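Local atomic coordinates of aminoglycoside N(3)-acetyltransferase III (Serratia marcescens, PDB entry 7LAO), a protein that acetylates the 3-amino group of 2-deoxystreptamine aminoglycosides such as gentamicin, using acetyl-CoA, and so confers resistance to these antibiotics. Residues R113-A116 against S121-A124; T133-L138 against L148-G153; G126-T131 against V152-K157. All blocks are in the same frame, centred on the assembly; numbering follows the deposited sequence.

Contact 1: R113-A116 against S121-A124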
ATOM      1  N   ARG A 113     -12.546  -2.106  -6.965  1.00 30.73           N
ATOM      2  CA  ARG A 113     -11.985  -3.325  -7.536  1.00 36.16           C
ATOM      3  C   ARG A 113     -10.780  -3.725  -6.701  1.00 37.99           C
ATOM      4  O   ARG A 113     -10.205  -2.906  -5.983  1.00 31.11           O
ATOM      5  CB  ARG A 113     -11.570  -3.128  -9.006  1.00 30.81           C
ATOM      6  CG  ARG A 113     -12.590  -2.323  -9.827  1.00 36.57           C
ATOM      7  CD  ARG A 113     -12.256  -2.350 -11.370  1.00 35.37           C
ATOM      8  NE  ARG A 113     -12.351  -3.712 -11.898  1.00 39.30           N
ATOM      9  CZ  ARG A 113     -13.461  -4.303 -12.354  1.00 46.94           C
ATOM     10  NH1 ARG A 113     -14.638  -3.677 -12.346  1.00 40.83           N
ATOM     11  NH2 ARG A 113     -13.389  -5.554 -12.798  1.00 49.11           N
ATOM     12  N   ARG A 114     -10.405  -4.992  -6.792  1.00 37.25           N
ATOM     13  CA  ARG A 114      -9.331  -5.524  -5.963  1.00 37.58           C
ATOM     14  C   ARG A 114      -8.386  -6.312  -6.844  1.00 36.69           C
ATOM     15  O   ARG A 114      -8.829  -7.008  -7.753  1.00 35.44           O
ATOM     16  CB  ARG A 114      -9.851  -6.452  -4.844  1.00 35.83           C
ATOM     17  CG  ARG A 114      -8.816  -6.751  -3.794  1.00 39.53           C
ATOM     18  CD  ARG A 114      -9.382  -7.747  -2.792  1.00 42.66           C
ATOM     19  NE  ARG A 114      -8.516  -7.963  -1.621  1.00 37.27           N
ATOM     20  CZ  ARG A 114      -8.937  -8.632  -0.549  1.00 39.43           C
ATOM     21  NH1 ARG A 114     -10.181  -9.071  -0.530  1.00 38.99           N
ATOM     22  NH2 ARG A 114      -8.149  -8.827   0.508  1.00 40.18           N
ATOM     23  N   SER A 115      -7.091  -6.194  -6.575  1.00 30.93           N
ATOM     24  CA  SER A 115      -6.115  -6.889  -7.403  1.00 40.87           C
ATOM     25  C   SER A 115      -5.961  -8.345  -6.950  1.00 43.44           C
ATOM     26  O   SER A 115      -6.268  -8.709  -5.812  1.00 42.15           O
ATOM     27  CB  SER A 115      -4.781  -6.131  -7.355  1.00 36.99           C
ATOM     28  OG  SER A 115      -3.999  -6.545  -6.264  1.00 36.46           O
ATOM     29  N   ALA A 116      -5.484  -9.189  -7.866  1.00 41.21           N
ATOM     30  CA  ALA A 116      -5.513 -10.638  -7.668  1.00 43.75           C
ATOM     31  C   ALA A 116      -4.265 -11.205  -6.993  1.00 42.45           C
ATOM     32  O   ALA A 116      -4.211 -12.421  -6.771  1.00 42.30           O
ATOM     33  CB  ALA A 116      -5.715 -11.359  -9.016  1.00 47.60           C
ATOM     34  N   SER A 121      -2.259  -7.752  -2.423  1.00 35.75           N
ATOM     35  CA  SER A 121      -3.502  -7.262  -3.001  1.00 33.32           C
ATOM     36  C   SER A 121      -3.744  -5.775  -2.761  1.00 32.75           C
ATOM     37  O   SER A 121      -3.553  -5.249  -1.650  1.00 36.24           O
ATOM     38  CB  SER A 121      -4.647  -8.086  -2.414  1.00 40.91           C
ATOM     39  OG  SER A 121      -5.881  -7.640  -2.910  1.00 50.38           O
ATOM     40  N   MET A 122      -4.200  -5.097  -3.804  1.00 30.84           N
ATOM     41  CA  MET A 122      -4.488  -3.671  -3.752  1.00 30.33           C
ATOM     42  C   MET A 122      -5.965  -3.444  -4.032  1.00 30.23           C
ATOM     43  O   MET A 122      -6.569  -4.193  -4.785  1.00 37.30           O
ATOM     44  CB  MET A 122      -3.677  -2.895  -4.802  1.00 34.06           C
ATOM     45  CG  MET A 122      -2.203  -3.117  -4.697  1.00 40.98           C
ATOM     46  SD  MET A 122      -1.449  -2.039  -3.441  1.00 39.16           S
ATOM     47  CE  MET A 122       0.200  -2.716  -3.524  1.00 40.10           C
ATOM     48  N   VAL A 123      -6.540  -2.398  -3.430  1.00 28.23           N
ATOM     49  CA  VAL A 123      -7.921  -2.017  -3.693  1.00 29.84           C
ATOM     50  C   VAL A 123      -7.839  -0.642  -4.333  1.00 29.62           C
ATOM     51  O   VAL A 123      -6.999   0.185  -3.932  1.00 26.58           O
ATOM     52  CB  VAL A 123      -8.803  -2.014  -2.412  1.00 27.33           C
ATOM     53  CG1 VAL A 123      -8.170  -1.095  -1.281  1.00 26.34           C
ATOM     54  CG2 VAL A 123     -10.186  -1.511  -2.711  1.00 31.61           C
ATOM     55  N   ALA A 124      -8.679  -0.398  -5.341  1.00 26.61           N
ATOM     56  CA  ALA A 124      -8.781   0.916  -5.993  1.00 24.44           C
ATOM     57  C   ALA A 124     -10.221   1.209  -6.408  1.00 25.87           C
ATOM     58  O   ALA A 124     -10.994   0.291  -6.740  1.00 26.96           O
ATOM     59  CB  ALA A 124      -7.889   1.044  -7.226  1.00 23.85           C
TER
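R114 and S115 meet S121 and M122 where two short antiparallel strands run out into the loop joining them, and here serine side chains take over from the regular backbone pairing. Further along, R113 and A124 form a hydrogen-bonded pair, R113 N to A124 O at 2.9 Å and A124 N to R113 O at 3.0 Å. R114 and V123 are the non-hydrogen-bonded pair beside it, their CA atoms 4.4 Å apart and their side chains on one face of the sheet, under helix 102-108. S115 N still reaches M122 O, at 2.7 Å, but the return bond is made by a side chain: M122 N donates to S115 OG at 2.9 Å. A chi1 of 87° sets that hydroxyl between its own backbone N and carbonyl carbon, turned to the facing strand, and the same oxygen also bonds to H136 ND1.

With OG anti to the backbone N (chi1 179°), S121 swings its hydroxyl across to the other strand, where S121 OG donates to S115 O at 3.1 Å and accepts R114 NE at 3.0 Å. The R114 bond is bent, and the hydroxyl lies near the edge of the guanidinium but tilted from its plane. R114 gets there with a chain extended from CG to NE, its CG running 3.2 Å from S121 OG. Beyond, NH1 and NH2 are held by the backbone carbonyls of L90, S93, S62 and G94, so this buried guanidinium is gripped at all three nitrogens and its rotation is fixed. The arrangement is a beta hairpin at one edge of the mixed central sheet of the antibiotic N-acetyltransferase fold, its loop end secured by serine hydroxyls.

Contact 2: T133-L138 against L148-G153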
ATOM      1  N   THR A 133      -5.459  -2.143 -10.739  1.00 30.86           N
ATOM      2  CA  THR A 133      -5.516  -3.456 -10.107  1.00 27.50           C
ATOM      3  C   THR A 133      -5.194  -4.630 -11.033  1.00 30.62           C
ATOM      4  O   THR A 133      -5.087  -5.764 -10.540  1.00 33.85           O
ATOM      5  CB  THR A 133      -6.899  -3.675  -9.467  1.00 28.17           C
ATOM      6  OG1 THR A 133      -7.918  -3.516 -10.452  1.00 30.87           O
ATOM      7  CG2 THR A 133      -7.132  -2.616  -8.347  1.00 27.39           C
ATOM      8  N   GLU A 134      -5.054  -4.405 -12.349  1.00 32.17           N
ATOM      9  CA  GLU A 134      -4.696  -5.470 -13.291  1.00 33.95           C
ATOM     10  C   GLU A 134      -3.597  -4.962 -14.223  1.00 39.39           C
ATOM     11  O   GLU A 134      -3.730  -3.855 -14.775  1.00 40.34           O
ATOM     12  CB  GLU A 134      -5.928  -5.882 -14.128  1.00 39.52           C
ATOM     13  CG  GLU A 134      -7.052  -6.551 -13.348  1.00 38.29           C
ATOM     14  CD  GLU A 134      -8.247  -6.884 -14.247  1.00 57.91           C
ATOM     15  OE1 GLU A 134      -9.326  -6.240 -14.106  1.00 55.46           O
ATOM     16  OE2 GLU A 134      -8.071  -7.761 -15.141  1.00 65.39           O
ATOM     17  N   PRO A 135      -2.543  -5.761 -14.498  1.00 33.90           N
ATOM     18  CA  PRO A 135      -2.292  -7.087 -13.935  1.00 37.04           C
ATOM     19  C   PRO A 135      -1.617  -7.042 -12.573  1.00 37.89           C
ATOM     20  O   PRO A 135      -1.130  -5.978 -12.151  1.00 36.98           O
ATOM     21  CB  PRO A 135      -1.388  -7.741 -15.007  1.00 43.18           C
ATOM     22  CG  PRO A 135      -0.592  -6.563 -15.506  1.00 39.12           C
ATOM     23  CD  PRO A 135      -1.495  -5.354 -15.448  1.00 32.61           C
ATOM     24  N   HIS A 136      -1.606  -8.154 -11.844  1.00 34.13           N
ATOM     25  CA  HIS A 136      -0.924  -8.142 -10.534  1.00 33.38           C
ATOM     26  C   HIS A 136      -0.468  -9.579 -10.297  1.00 39.64           C
ATOM     27  O   HIS A 136      -1.195 -10.387  -9.723  1.00 42.62           O
ATOM     28  CB  HIS A 136      -1.754  -7.621  -9.372  1.00 33.74           C
ATOM     29  CG  HIS A 136      -0.922  -7.190  -8.190  1.00 36.99           C
ATOM     30  ND1 HIS A 136      -1.465  -6.700  -7.013  1.00 36.36           N
ATOM     31  CD2 HIS A 136       0.429  -7.164  -8.012  1.00 34.54           C
ATOM     32  CE1 HIS A 136      -0.495  -6.425  -6.163  1.00 32.57           C
ATOM     33  NE2 HIS A 136       0.662  -6.681  -6.743  1.00 35.75           N
ATOM     34  N   ARG A 137       0.733  -9.882 -10.774  1.00 41.13           N
ATOM     35  CA  ARG A 137       1.227 -11.247 -10.850  1.00 40.07           C
ATOM     36  C   ARG A 137       2.200 -11.571  -9.729  1.00 43.00           C
ATOM     37  O   ARG A 137       2.886 -10.700  -9.181  1.00 41.43           O
ATOM     38  CB  ARG A 137       1.905 -11.506 -12.204  1.00 47.93           C
ATOM     39  CG  ARG A 137       1.338 -10.714 -13.390  1.00 51.49           C
ATOM     40  CD  ARG A 137       1.903 -11.204 -14.717  1.00 54.20           C
ATOM     41  NE  ARG A 137       1.579 -10.337 -15.853  1.00 62.04           N
ATOM     42  CZ  ARG A 137       0.503 -10.468 -16.633  1.00 64.24           C
ATOM     43  NH1 ARG A 137      -0.390 -11.432 -16.403  1.00 75.01           N
ATOM     44  NH2 ARG A 137       0.308  -9.623 -17.645  1.00 59.13           N
ATOM     45  N   LEU A 138       2.264 -12.861  -9.409  1.00 45.21           N
ATOM     46  CA  LEU A 138       3.331 -13.345  -8.551  1.00 50.02           C
ATOM     47  C   LEU A 138       4.685 -12.975  -9.143  1.00 51.11           C
ATOM     48  O   LEU A 138       4.922 -13.168 -10.335  1.00 46.79           O
ATOM     49  CB  LEU A 138       3.236 -14.851  -8.391  1.00 48.37           C
ATOM     50  CG  LEU A 138       1.988 -15.274  -7.642  1.00 51.92           C
ATOM     51  CD1 LEU A 138       2.074 -16.744  -7.378  1.00 57.26           C
ATOM     52  CD2 LEU A 138       1.855 -14.458  -6.345  1.00 50.44           C
ATOM     53  N   LEU A 148       1.839  -0.520  -8.095  1.00 28.91           N
ATOM     54  CA  LEU A 148       2.616   0.648  -7.636  1.00 31.76           C
ATOM     55  C   LEU A 148       3.262   1.367  -8.814  1.00 31.82           C
ATOM     56  O   LEU A 148       3.315   2.614  -8.852  1.00 26.51           O
ATOM     57  CB  LEU A 148       3.713   0.228  -6.652  1.00 28.74           C
ATOM     58  CG  LEU A 148       3.254  -0.223  -5.282  1.00 35.19           C
ATOM     59  CD1 LEU A 148       4.510  -0.349  -4.420  1.00 34.88           C
ATOM     60  CD2 LEU A 148       2.236   0.781  -4.667  1.00 32.95           C
ATOM     61  N   GLU A 149       3.743   0.596  -9.795  1.00 28.30           N
ATOM     62  CA  GLU A 149       4.371   1.231 -10.952  1.00 32.65           C
ATOM     63  C   GLU A 149       3.364   2.100 -11.686  1.00 32.67           C
ATOM     64  O   GLU A 149       3.689   3.210 -12.121  1.00 28.32           O
ATOM     65  CB  GLU A 149       4.985   0.181 -11.916  1.00 32.35           C
ATOM     66  CG  GLU A 149       5.353   0.802 -13.298  1.00 32.60           C
ATOM     67  CD  GLU A 149       5.944  -0.198 -14.315  1.00 45.33           C
ATOM     68  OE1 GLU A 149       6.745   0.239 -15.164  1.00 54.76           O
ATOM     69  OE2 GLU A 149       5.572  -1.387 -14.300  1.00 42.08           O
ATOM     70  N   ARG A 150       2.114   1.631 -11.802  1.00 30.72           N
ATOM     71  CA  ARG A 150       1.132   2.430 -12.523  1.00 25.25           C
ATOM     72  C   ARG A 150       0.618   3.572 -11.671  1.00 21.36           C
ATOM     73  O   ARG A 150       0.252   4.623 -12.209  1.00 25.22           O
ATOM     74  CB  ARG A 150      -0.004   1.514 -13.036  1.00 27.84           C
ATOM     75  CG  ARG A 150       0.604   0.456 -14.051  1.00 28.24           C
ATOM     76  CD  ARG A 150      -0.436  -0.474 -14.687  1.00 30.45           C
ATOM     77  NE  ARG A 150      -1.076  -1.324 -13.666  1.00 33.35           N
ATOM     78  CZ  ARG A 150      -0.601  -2.488 -13.219  1.00 32.39           C
ATOM     79  NH1 ARG A 150       0.528  -3.002 -13.663  1.00 32.42           N
ATOM     80  NH2 ARG A 150      -1.274  -3.159 -12.336  1.00 29.34           N
ATOM     81  N   PHE A 151       0.543   3.372 -10.364  1.00 21.74           N
ATOM     82  CA  PHE A 151       0.181   4.456  -9.441  1.00 22.35           C
ATOM     83  C   PHE A 151       1.170   5.616  -9.580  1.00 24.06           C
ATOM     84  O   PHE A 151       0.759   6.780  -9.718  1.00 21.67           O
ATOM     85  CB  PHE A 151       0.157   3.910  -8.016  1.00 19.88           C
ATOM     86  CG  PHE A 151       0.108   4.991  -6.923  1.00 24.43           C
ATOM     87  CD1 PHE A 151      -1.081   5.692  -6.627  1.00 29.03           C
ATOM     88  CD2 PHE A 151       1.230   5.246  -6.179  1.00 24.43           C
ATOM     89  CE1 PHE A 151      -1.086   6.676  -5.578  1.00 24.33           C
ATOM     90  CE2 PHE A 151       1.233   6.209  -5.125  1.00 26.08           C
ATOM     91  CZ  PHE A 151       0.100   6.923  -4.849  1.00 28.47           C
ATOM     92  N   VAL A 152       2.473   5.300  -9.648  1.00 23.39           N
ATOM     93  CA  VAL A 152       3.504   6.342  -9.870  1.00 24.47           C
ATOM     94  C   VAL A 152       3.359   6.955 -11.254  1.00 28.93           C
ATOM     95  O   VAL A 152       3.354   8.181 -11.393  1.00 23.11           O
ATOM     96  CB  VAL A 152       4.915   5.760  -9.684  1.00 22.95           C
ATOM     97  CG1 VAL A 152       6.008   6.797 -10.037  1.00 29.21           C
ATOM     98  CG2 VAL A 152       5.040   5.246  -8.273  1.00 19.88           C
ATOM     99  N   GLY A 153       3.202   6.101 -12.310  1.00 21.18           N
ATOM    100  CA  GLY A 153       3.083   6.634 -13.667  1.00 25.26           C
ATOM    101  C   GLY A 153       1.875   7.529 -13.891  1.00 29.21           C
ATOM    102  O   GLY A 153       1.895   8.408 -14.757  1.00 28.58           O
TER
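R150 reaches from helix 147-153 to P135, in the cis-proline loop that follows the short helix 129-133; its side chain also binds the C-terminal carbonyls of that helix, T131 O and L132 O, just before the cis-proline. Almost all of the contact rests on this one side chain. The nearest CA atoms of the two segments, T133 and R150, are still 9.2 Å apart, and the arginine spans the gap. Its CG starts beside the backbone N, the chain runs straight through chi2, and a bend at chi3 (-64°) turns the guanidinium so that one face lies against the E134-P135 peptide.

Two groups sit over that face, both off its centre. The ring carbon P135 CD is 3.4 Å above the guanidinium plane and comes within 3.6 Å of R150 NH1, while E134 O lies 3.3 Å above the plane. The proline ring and the arginine chain pass each other at a slant, so the ring's CD corner, rather than its broad side, does the touching. Because the peptide before P135 is cis, E134 O and P135 CD lie on the same side of it and can rest over the same guanidinium. P135 CB serves another arginine, R137 of its own segment, sitting 3.6 Å above the centre of that guanidinium.

Backbone carbonyls anchor R150 beyond this face: NE bonds to T131 O, NH2 to L132 O and NH1 to G145 O. The partial negative charge of these carbonyls would be expected to favour the positive group. In the bond that crosses between 133-138 and 148-153, R150 NH2 approaches P135 O at 2.8 Å in the carbonyl plane, on a lone pair, though that oxygen lies 24° out of the guanidinium plane.

Contact 3: G126-T131 against V152-K157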
ATOM      1  N   GLY A 126     -12.597   4.298  -8.555  1.00 26.84           N
ATOM      2  CA  GLY A 126     -12.564   5.472  -9.393  1.00 27.21           C
ATOM      3  C   GLY A 126     -12.158   5.109 -10.820  1.00 35.86           C
ATOM      4  O   GLY A 126     -11.959   3.935 -11.137  1.00 27.30           O
ATOM      5  N   PRO A 127     -12.012   6.112 -11.683  1.00 31.65           N
ATOM      6  CA  PRO A 127     -11.719   5.816 -13.115  1.00 27.96           C
ATOM      7  C   PRO A 127     -10.531   4.905 -13.320  1.00 27.10           C
ATOM      8  O   PRO A 127     -10.495   4.193 -14.340  1.00 30.09           O
ATOM      9  CB  PRO A 127     -11.453   7.206 -13.726  1.00 29.62           C
ATOM     10  CG  PRO A 127     -12.110   8.214 -12.740  1.00 29.16           C
ATOM     11  CD  PRO A 127     -12.029   7.556 -11.382  1.00 27.20           C
ATOM     12  N   LEU A 128      -9.509   4.964 -12.471  1.00 25.66           N
ATOM     13  CA  LEU A 128      -8.294   4.194 -12.723  1.00 25.05           C
ATOM     14  C   LEU A 128      -8.349   2.836 -12.048  1.00 25.13           C
ATOM     15  O   LEU A 128      -7.347   2.140 -11.999  1.00 25.36           O
ATOM     16  CB  LEU A 128      -7.040   4.984 -12.319  1.00 23.75           C
ATOM     17  CG  LEU A 128      -6.706   6.110 -13.267  1.00 28.18           C
ATOM     18  CD1 LEU A 128      -5.614   7.050 -12.657  1.00 24.62           C
ATOM     19  CD2 LEU A 128      -6.195   5.514 -14.636  1.00 31.07           C
ATOM     20  N   ALA A 129      -9.536   2.373 -11.623  1.00 25.98           N
ATOM     21  CA  ALA A 129      -9.547   1.211 -10.722  1.00 26.13           C
ATOM     22  C   ALA A 129      -9.001  -0.056 -11.401  1.00 26.92           C
ATOM     23  O   ALA A 129      -8.221  -0.792 -10.788  1.00 28.70           O
ATOM     24  CB  ALA A 129     -10.962   0.951 -10.190  1.00 27.53           C
ATOM     25  N   ALA A 130      -9.528  -0.415 -12.588  1.00 28.29           N
ATOM     26  CA  ALA A 130      -9.036  -1.611 -13.293  1.00 31.51           C
ATOM     27  C   ALA A 130      -7.594  -1.402 -13.779  1.00 28.94           C
ATOM     28  O   ALA A 130      -6.750  -2.304 -13.683  1.00 29.50           O
ATOM     29  CB  ALA A 130      -9.924  -1.945 -14.487  1.00 31.60           C
ATOM     30  N   THR A 131      -7.314  -0.221 -14.321  1.00 29.38           N
ATOM     31  CA  THR A 131      -5.927   0.127 -14.696  1.00 28.44           C
ATOM     32  C   THR A 131      -4.947  -0.173 -13.549  1.00 36.11           C
ATOM     33  O   THR A 131      -3.900  -0.799 -13.754  1.00 32.71           O
ATOM     34  CB  THR A 131      -5.856   1.619 -15.093  1.00 26.63           C
ATOM     35  OG1 THR A 131      -6.680   1.863 -16.222  1.00 30.91           O
ATOM     36  CG2 THR A 131      -4.351   2.099 -15.429  1.00 26.06           C
ATOM     37  N   VAL A 152       2.473   5.300  -9.648  1.00 23.39           N
ATOM     38  CA  VAL A 152       3.504   6.342  -9.870  1.00 24.47           C
ATOM     39  C   VAL A 152       3.359   6.955 -11.254  1.00 28.93           C
ATOM     40  O   VAL A 152       3.354   8.181 -11.393  1.00 23.11           O
ATOM     41  CB  VAL A 152       4.915   5.760  -9.684  1.00 22.95           C
ATOM     42  CG1 VAL A 152       6.008   6.797 -10.037  1.00 29.21           C
ATOM     43  CG2 VAL A 152       5.040   5.246  -8.273  1.00 19.88           C
ATOM     44  N   GLY A 153       3.202   6.101 -12.310  1.00 21.18           N
ATOM     45  CA  GLY A 153       3.083   6.634 -13.667  1.00 25.26           C
ATOM     46  C   GLY A 153       1.875   7.529 -13.891  1.00 29.21           C
ATOM     47  O   GLY A 153       1.895   8.408 -14.757  1.00 28.58           O
ATOM     48  N   HIS A 154       0.804   7.339 -13.123  1.00 27.22           N
ATOM     49  CA  HIS A 154      -0.381   8.171 -13.245  1.00 23.12           C
ATOM     50  C   HIS A 154      -0.355   9.370 -12.283  1.00 23.43           C
ATOM     51  O   HIS A 154      -1.373  10.032 -12.103  1.00 27.56           O
ATOM     52  CB  HIS A 154      -1.657   7.314 -13.020  1.00 23.38           C
ATOM     53  CG  HIS A 154      -1.990   6.480 -14.221  1.00 28.11           C
ATOM     54  ND1 HIS A 154      -2.687   6.986 -15.286  1.00 34.00           N
ATOM     55  CD2 HIS A 154      -1.655   5.208 -14.550  1.00 34.03           C
ATOM     56  CE1 HIS A 154      -2.786   6.056 -16.227  1.00 42.74           C
ATOM     57  NE2 HIS A 154      -2.146   4.972 -15.818  1.00 38.67           N
ATOM     58  N   GLY A 155       0.782   9.667 -11.698  1.00 25.16           N
ATOM     59  CA  GLY A 155       0.890  10.869 -10.895  1.00 25.34           C
ATOM     60  C   GLY A 155       0.210  10.758  -9.535  1.00 22.16           C
ATOM     61  O   GLY A 155      -0.413  11.722  -9.084  1.00 21.57           O
ATOM     62  N   GLY A 156       0.259   9.595  -8.899  1.00 20.91           N
ATOM     63  CA  GLY A 156      -0.433   9.440  -7.636  1.00 22.68           C
ATOM     64  C   GLY A 156       0.207  10.247  -6.503  1.00 19.92           C
ATOM     65  O   GLY A 156       1.352  10.704  -6.567  1.00 20.16           O
ATOM     66  N   LYS A 157      -0.581  10.479  -5.461  1.00 19.28           N
ATOM     67  CA  LYS A 157      -0.105  11.115  -4.227  1.00 20.41           C
ATOM     68  C   LYS A 157      -0.313  10.142  -3.073  1.00 24.43           C
ATOM     69  O   LYS A 157      -1.252   9.332  -3.082  1.00 21.49           O
ATOM     70  CB  LYS A 157      -0.837  12.408  -3.941  1.00 22.72           C
ATOM     71  CG  LYS A 157      -0.656  13.476  -5.008  1.00 27.08           C
ATOM     72  CD  LYS A 157      -1.428  14.690  -4.623  1.00 43.82           C
ATOM     73  CE  LYS A 157      -1.380  15.809  -5.629  1.00 46.86           C
ATOM     74  NZ  LYS A 157      -2.332  16.862  -5.082  1.00 51.86           N
TER
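L128 lays its two methyl groups against the imidazole of H154, and T131 adds a third methyl. The closer-fitting half of the contact is the leucine. L128 CD2 stands over the face of the ring, 4.0 Å from its centroid and 21° off the normal, a CH-pi contact displaced toward the rim and nearest to H154 CE1 at 3.8 Å. The second branch, L128 CD1, lies nearer the root of the ring, 3.9 Å from H154 ND1 and 4.0 Å from H154 CB. A chi2 of -83° stands the imidazole across its CA-CB-CG plane and so turns a face, not its rim, to the leucine.

The other half is looser, a single methyl contact: T131 CG2 comes to H154 NE2 at a slant, 3.6 Å away. Threonine chi1 puts CG2 anti to the backbone N, which sends the methyl toward H154. The whole patch lies at the surface of the protein, with H154 its exposed residue and L128 and T131 partly exposed.

Both partners sit at helix ends. L128 occupies the N-cap position of helix 129-133 within a type I turn from G126 to A129, its backbone N bonded to T56 OG1. H154 directly follows helix 147-153, which closes in a Schellman motif: G155 with positive phi is the C-prime residue, G155 N bonds to V152 O, and G156 N bonds to F151 O. The chain then enters strand 157-161.

Between 126-131 and 152-157 the side chains meet through van der Waals and CH-pi contacts alone. Apolar methyls laid on an imidazole thus hold the start of helix 129-133 beside the end of helix 147-153 by shape and dispersion, with no polar bond between the two segments.

In the fold
Contact 1 is the buried one, a beta hairpin whose backbone and serine hydrogen bonds hold it. Contact 2 is partly buried and relies on one charged side chain among carbonyls, whereas contact 3 is a small apolar patch at the surface. Contacts 2 and 3 both join the region of helix 129-133 to helix 147-153 and share V152 and G153. The hairpin meets the same region: S115 CB packs on T133 O and A124 CB on T133 CG2 of contact 2, and R113 packs on A129 and A130 of contact 3. From buried to surface, the hydrogen bonds between the paired segments fall from six in contact 1 to one in contact 2 and none in contact 3.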